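Local coordinates for protein CDA peptide synthetase I (Streptomyces coelicolor, PDB 5DU9) that contains a condensation domain of a nonribosomal peptide synthetase, with the two-lobed fold of the CoA-dependent acyltransferase clan, at residues Ala318-Glu330 with Glu434-Val446. The protein carries 1 engineered substitution. Numbering follows the deposited sequence. Where two conformers were deposited one is given.
Sequences AVRPGESFARVVE and ELAADPAATVDEV
F325 and L435 form the tight end of this contact. It joins the N-terminus of helix 325-341 to the turn that follows helix 418-437, in the condensation-domain fold. L435 CB makes a CH-pi contact over the centre of the F325 ring, 3.7 Å from the centroid and 7° off the ring normal. The F325 ring reaches this spot because CG is anti to the backbone N (chi1 -179°). V329 CG2 lies over the other face of the ring, displaced from its centre. P439 CA lies at the ring edge. Helix 267-283 packs against the same side chains, with A273 against F325 and A277 against L435. V443 CG2 extends the apolar patch and meets V328 CG2 at 4.1 Å.

Between the F325 packing and the surface, S324 and T442 make a single beta bridge. V443 N donates to E323 O at 3.0 Å, in the carbonyl plane. F325 N donates to A441 O, nearly along the C=O axis. A326 N donates to P439 O at 2.8 Å from a tilted position. The helix's first turn thus gives two of its N-H groups to the turn 438-441. S324 is the N-cap, and its OG accepts from R327 N.

The outer side is looser and wetter. There G322 is exposed, and T442 CG2 approaches G322 O at 3.5 Å. G322 N donates to D444 OD2 at 3.0 Å, but this bond belongs to one of two deposited conformers of D444 and is less certain. One water donates to G322 O and also hydrogen-bonds to T442 OG1. A second water donates to E323 O and accepts from D444 N. E323 O is therefore held by both this water and V443 N.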
loop_
_atom_site.group_PDB
_atom_site.type_symbol
_atom_site.label_atom_id
_atom_site.label_comp_id
_atom_site.label_asym_id
_atom_site.label_seq_id
_atom_site.Cartn_x
_atom_site.Cartn_y
_atom_site.Cartn_z
ATOM N N ALA A 318 -15.654 2.681 19.104
ATOM C CA ALA A 318 -16.687 3.503 19.710
ATOM C C ALA A 318 -16.042 4.733 20.327
ATOM O O ALA A 318 -15.106 4.615 21.114
ATOM C CB ALA A 318 -17.461 2.717 20.759
ATOM N N VAL A 319 -16.524 5.911 19.938
ATOM C CA VAL A 319 -16.060 7.166 20.512
ATOM C C VAL A 319 -17.223 7.779 21.280
ATOM O O VAL A 319 -18.157 8.330 20.696
ATOM C CB VAL A 319 -15.536 8.142 19.437
ATOM C CG1 VAL A 319 -14.990 9.403 20.082
ATOM C CG2 VAL A 319 -14.459 7.476 18.593
ATOM N N ARG A 320 -17.165 7.653 22.600
ATOM C CA ARG A 320 -18.254 8.080 23.458
ATOM C C ARG A 320 -18.099 9.545 23.844
ATOM O O ARG A 320 -17.002 10.096 23.763
ATOM C CB ARG A 320 -18.315 7.201 24.711
ATOM C CG ARG A 320 -18.866 5.806 24.453
ATOM C CD ARG A 320 -18.715 4.916 25.676
ATOM N NE ARG A 320 -19.410 3.638 25.526
ATOM C CZ ARG A 320 -18.892 2.557 24.951
ATOM N NH1 ARG A 320 -17.663 2.578 24.451
ATOM N NH2 ARG A 320 -19.612 1.446 24.870
ATOM N N PRO A 321 -19.204 10.186 24.257
ATOM C CA PRO A 321 -19.109 11.603 24.620
ATOM C C PRO A 321 -18.116 11.858 25.748
ATOM O O PRO A 321 -18.081 11.095 26.717
ATOM C CB PRO A 321 -20.535 11.952 25.066
ATOM C CG PRO A 321 -21.406 10.912 24.458
ATOM C CD PRO A 321 -20.577 9.669 24.398
ATOM N N GLY A 322 -17.312 12.908 25.607
ATOM C CA GLY A 322 -16.462 13.372 26.689
ATOM C C GLY A 322 -15.106 12.701 26.772
ATOM O O GLY A 322 -14.305 13.035 27.641
ATOM N N GLU A 323 -14.843 11.755 25.879
ATOM C CA GLU A 323 -13.569 11.043 25.897
ATOM C C GLU A 323 -12.432 11.933 25.403
ATOM O O GLU A 323 -12.619 12.769 24.523
ATOM C CB GLU A 323 -13.650 9.775 25.046
ATOM C CG GLU A 323 -14.498 8.682 25.676
ATOM C CD GLU A 323 -14.543 7.412 24.845
ATOM O OE1 GLU A 323 -14.328 7.490 23.617
ATOM O OE2 GLU A 323 -14.792 6.335 25.424
ATOM N N SER A 324 -11.253 11.741 25.984
ATOM C CA SER A 324 -10.054 12.445 25.545
ATOM C C SER A 324 -9.462 11.793 24.305
ATOM O O SER A 324 -9.799 10.662 23.978
ATOM C CB SER A 324 -9.003 12.453 26.649
ATOM O OG SER A 324 -8.530 11.137 26.868
ATOM N N PHE A 325 -8.550 12.488 23.632
ATOM C CA PHE A 325 -7.876 11.887 22.494
ATOM C C PHE A 325 -7.051 10.692 22.968
ATOM O O PHE A 325 -6.999 9.664 22.302
ATOM C CB PHE A 325 -6.992 12.900 21.765
ATOM C CG PHE A 325 -6.299 12.330 20.554
ATOM C CD1 PHE A 325 -7.028 11.720 19.546
ATOM C CD2 PHE A 325 -4.927 12.407 20.426
ATOM C CE1 PHE A 325 -6.398 11.192 18.437
ATOM C CE2 PHE A 325 -4.287 11.876 19.323
ATOM C CZ PHE A 325 -5.026 11.271 18.323
ATOM N N ALA A 326 -6.432 10.818 24.136
ATOM C CA ALA A 326 -5.673 9.703 24.704
ATOM C C ALA A 326 -6.566 8.484 24.916
ATOM O O ALA A 326 -6.130 7.347 24.739
ATOM C CB ALA A 326 -5.020 10.110 26.020
ATOM N N ARG A 327 -7.819 8.718 25.286
ATOM C CA ARG A 327 -8.752 7.614 25.473
ATOM C C ARG A 327 -9.081 6.946 24.143
ATOM O O ARG A 327 -9.244 5.730 24.078
ATOM C CB ARG A 327 -10.041 8.086 26.145
ATOM C CG ARG A 327 -11.037 6.962 26.421
ATOM C CD ARG A 327 -10.501 5.983 27.464
ATOM N NE ARG A 327 -11.438 4.899 27.748
ATOM C CZ ARG A 327 -11.523 3.773 27.044
ATOM N NH1 ARG A 327 -10.734 3.569 25.995
ATOM N NH2 ARG A 327 -12.408 2.847 27.386
ATOM N N VAL A 328 -9.187 7.734 23.079
ATOM C CA VAL A 328 -9.444 7.164 21.761
ATOM C C VAL A 328 -8.250 6.328 21.307
ATOM O O VAL A 328 -8.425 5.279 20.689
ATOM C CB VAL A 328 -9.752 8.255 20.720
ATOM C CG1 VAL A 328 -9.972 7.641 19.340
ATOM C CG2 VAL A 328 -10.988 9.042 21.142
ATOM N N VAL A 329 -7.039 6.789 21.614
ATOM C CA VAL A 329 -5.840 6.010 21.313
ATOM C C VAL A 329 -5.912 4.656 22.034
ATOM O O VAL A 329 -5.579 3.623 21.461
ATOM C CB VAL A 329 -4.550 6.775 21.706
ATOM C CG1 VAL A 329 -3.315 5.876 21.597
ATOM C CG2 VAL A 329 -4.374 8.008 20.826
ATOM N N GLU A 330 -6.369 4.656 23.282
ATOM C CA GLU A 330 -6.527 3.402 24.024
ATOM C C GLU A 330 -7.572 2.498 23.372
ATOM O O GLU A 330 -7.401 1.277 23.302
ATOM C CB GLU A 330 -6.911 3.685 25.475
ATOM C CG GLU A 330 -5.805 4.326 26.290
ATOM C CD GLU A 330 -6.265 4.760 27.670
ATOM O OE1 GLU A 330 -7.424 4.471 28.036
ATOM O OE2 GLU A 330 -5.466 5.395 28.390
ATOM N N GLU A 434 -3.768 19.181 15.997
ATOM C CA GLU A 434 -4.340 19.770 17.203
ATOM C C GLU A 434 -4.564 18.709 18.284
ATOM O O GLU A 434 -4.287 18.937 19.463
ATOM C CB GLU A 434 -5.658 20.473 16.876
ATOM C CG GLU A 434 -6.253 21.267 18.031
ATOM C CD GLU A 434 -5.470 22.530 18.346
ATOM O OE1 GLU A 434 -4.765 23.040 17.450
ATOM O OE2 GLU A 434 -5.560 23.011 19.496
ATOM N N LEU A 435 -5.072 17.551 17.879
ATOM C CA LEU A 435 -5.278 16.441 18.800
ATOM C C LEU A 435 -3.952 15.980 19.391
ATOM O O LEU A 435 -3.824 15.800 20.604
ATOM C CB LEU A 435 -5.957 15.267 18.090
ATOM C CG LEU A 435 -7.410 15.477 17.668
ATOM C CD1 LEU A 435 -7.853 14.353 16.744
ATOM C CD2 LEU A 435 -8.317 15.562 18.883
ATOM N N ALA A 436 -2.970 15.784 18.522
ATOM C CA ALA A 436 -1.670 15.267 18.938
ATOM C C ALA A 436 -0.962 16.223 19.898
ATOM O O ALA A 436 -0.201 15.791 20.767
ATOM C CB ALA A 436 -0.801 14.999 17.723
ATOM N N ALA A 437 -1.223 17.517 19.751
ATOM C CA ALA A 437 -0.561 18.531 20.572
ATOM C C ALA A 437 -1.006 18.476 22.032
ATOM O O ALA A 437 -0.292 18.947 22.917
ATOM C CB ALA A 437 -0.819 19.916 20.000
ATOM N N ASP A 438 -2.184 17.913 22.281
ATOM C CA ASP A 438 -2.677 17.745 23.646
ATOM C C ASP A 438 -3.632 16.558 23.734
ATOM O O ASP A 438 -4.846 16.727 23.646
ATOM C CB ASP A 438 -3.378 19.013 24.131
ATOM C CG ASP A 438 -3.862 18.898 25.561
ATOM O OD1 ASP A 438 -3.461 17.934 26.250
ATOM O OD2 ASP A 438 -4.639 19.771 25.999
ATOM N N PRO A 439 -3.085 15.348 23.909
ATOM C CA PRO A 439 -3.924 14.148 23.954
ATOM C C PRO A 439 -4.907 14.118 25.127
ATOM O O PRO A 439 -5.865 13.351 25.076
ATOM C CB PRO A 439 -2.898 13.017 24.067
ATOM C CG PRO A 439 -1.663 13.579 23.429
ATOM C CD PRO A 439 -1.651 15.008 23.865
ATOM N N ALA A 440 -4.686 14.942 26.148
ATOM C CA ALA A 440 -5.584 14.977 27.298
ATOM C C ALA A 440 -6.865 15.747 26.992
ATOM O O ALA A 440 -7.828 15.682 27.754
ATOM C CB ALA A 440 -4.880 15.592 28.500
ATOM N N ALA A 441 -6.872 16.481 25.884
ATOM C CA ALA A 441 -8.027 17.288 25.516
ATOM C C ALA A 441 -9.222 16.412 25.171
ATOM O O ALA A 441 -9.072 15.315 24.644
ATOM C CB ALA A 441 -7.691 18.196 24.347
ATOM N N THR A 442 -10.410 16.919 25.475
ATOM C CA THR A 442 -11.657 16.238 25.168
ATOM C C THR A 442 -11.962 16.390 23.686
ATOM O O THR A 442 -12.073 17.505 23.186
ATOM C CB THR A 442 -12.817 16.814 26.005
ATOM O OG1 THR A 442 -12.465 16.782 27.396
ATOM C CG2 THR A 442 -14.097 16.024 25.786
ATOM N N VAL A 443 -12.089 15.269 22.985
ATOM C CA VAL A 443 -12.280 15.291 21.539
ATOM C C VAL A 443 -13.499 16.123 21.120
ATOM O O VAL A 443 -13.418 16.880 20.153
ATOM C CB VAL A 443 -12.416 13.857 20.975
ATOM C CG1 VAL A 443 -12.811 13.868 19.497
ATOM C CG2 VAL A 443 -11.108 13.097 21.152
ATOM N N ASP A 444 -14.620 15.998 21.821
ATOM C CA ASP A 444 -15.819 16.707 21.378
ATOM C C ASP A 444 -15.804 18.183 21.805
ATOM O O ASP A 444 -16.800 18.887 21.625
ATOM C CB ASP A 444 -17.095 15.994 21.875
ATOM C CG ASP A 444 -17.249 15.997 23.388
ATOM O OD1 ASP A 444 -16.591 16.797 24.077
ATOM O OD2 ASP A 444 -18.065 15.193 23.890
ATOM N N GLU A 445 -14.684 18.646 22.367
ATOM C CA GLU A 445 -14.489 20.072 22.633
ATOM C C GLU A 445 -13.429 20.678 21.713
ATOM O O GLU A 445 -13.276 21.899 21.656
ATOM C CB GLU A 445 -14.095 20.300 24.093
ATOM C CG GLU A 445 -15.179 19.926 25.093
ATOM C CD GLU A 445 -14.704 20.023 26.529
ATOM O OE1 GLU A 445 -13.583 20.528 26.752
ATOM O OE2 GLU A 445 -15.448 19.591 27.433
ATOM N N VAL A 446 -12.699 19.831 20.994
ATOM C CA VAL A 446 -11.695 20.318 20.053
ATOM C C VAL A 446 -12.388 20.881 18.817
ATOM O O VAL A 446 -13.214 20.212 18.196
ATOM C CB VAL A 446 -10.704 19.209 19.631
ATOM C CG1 VAL A 446 -9.709 19.731 18.597
ATOM C CG2 VAL A 446 -9.958 18.675 20.833
HETATM O O HOH W 1 -11.821 14.227 28.076
HETATM O O HOH W 2 -14.990 13.800 23.543
#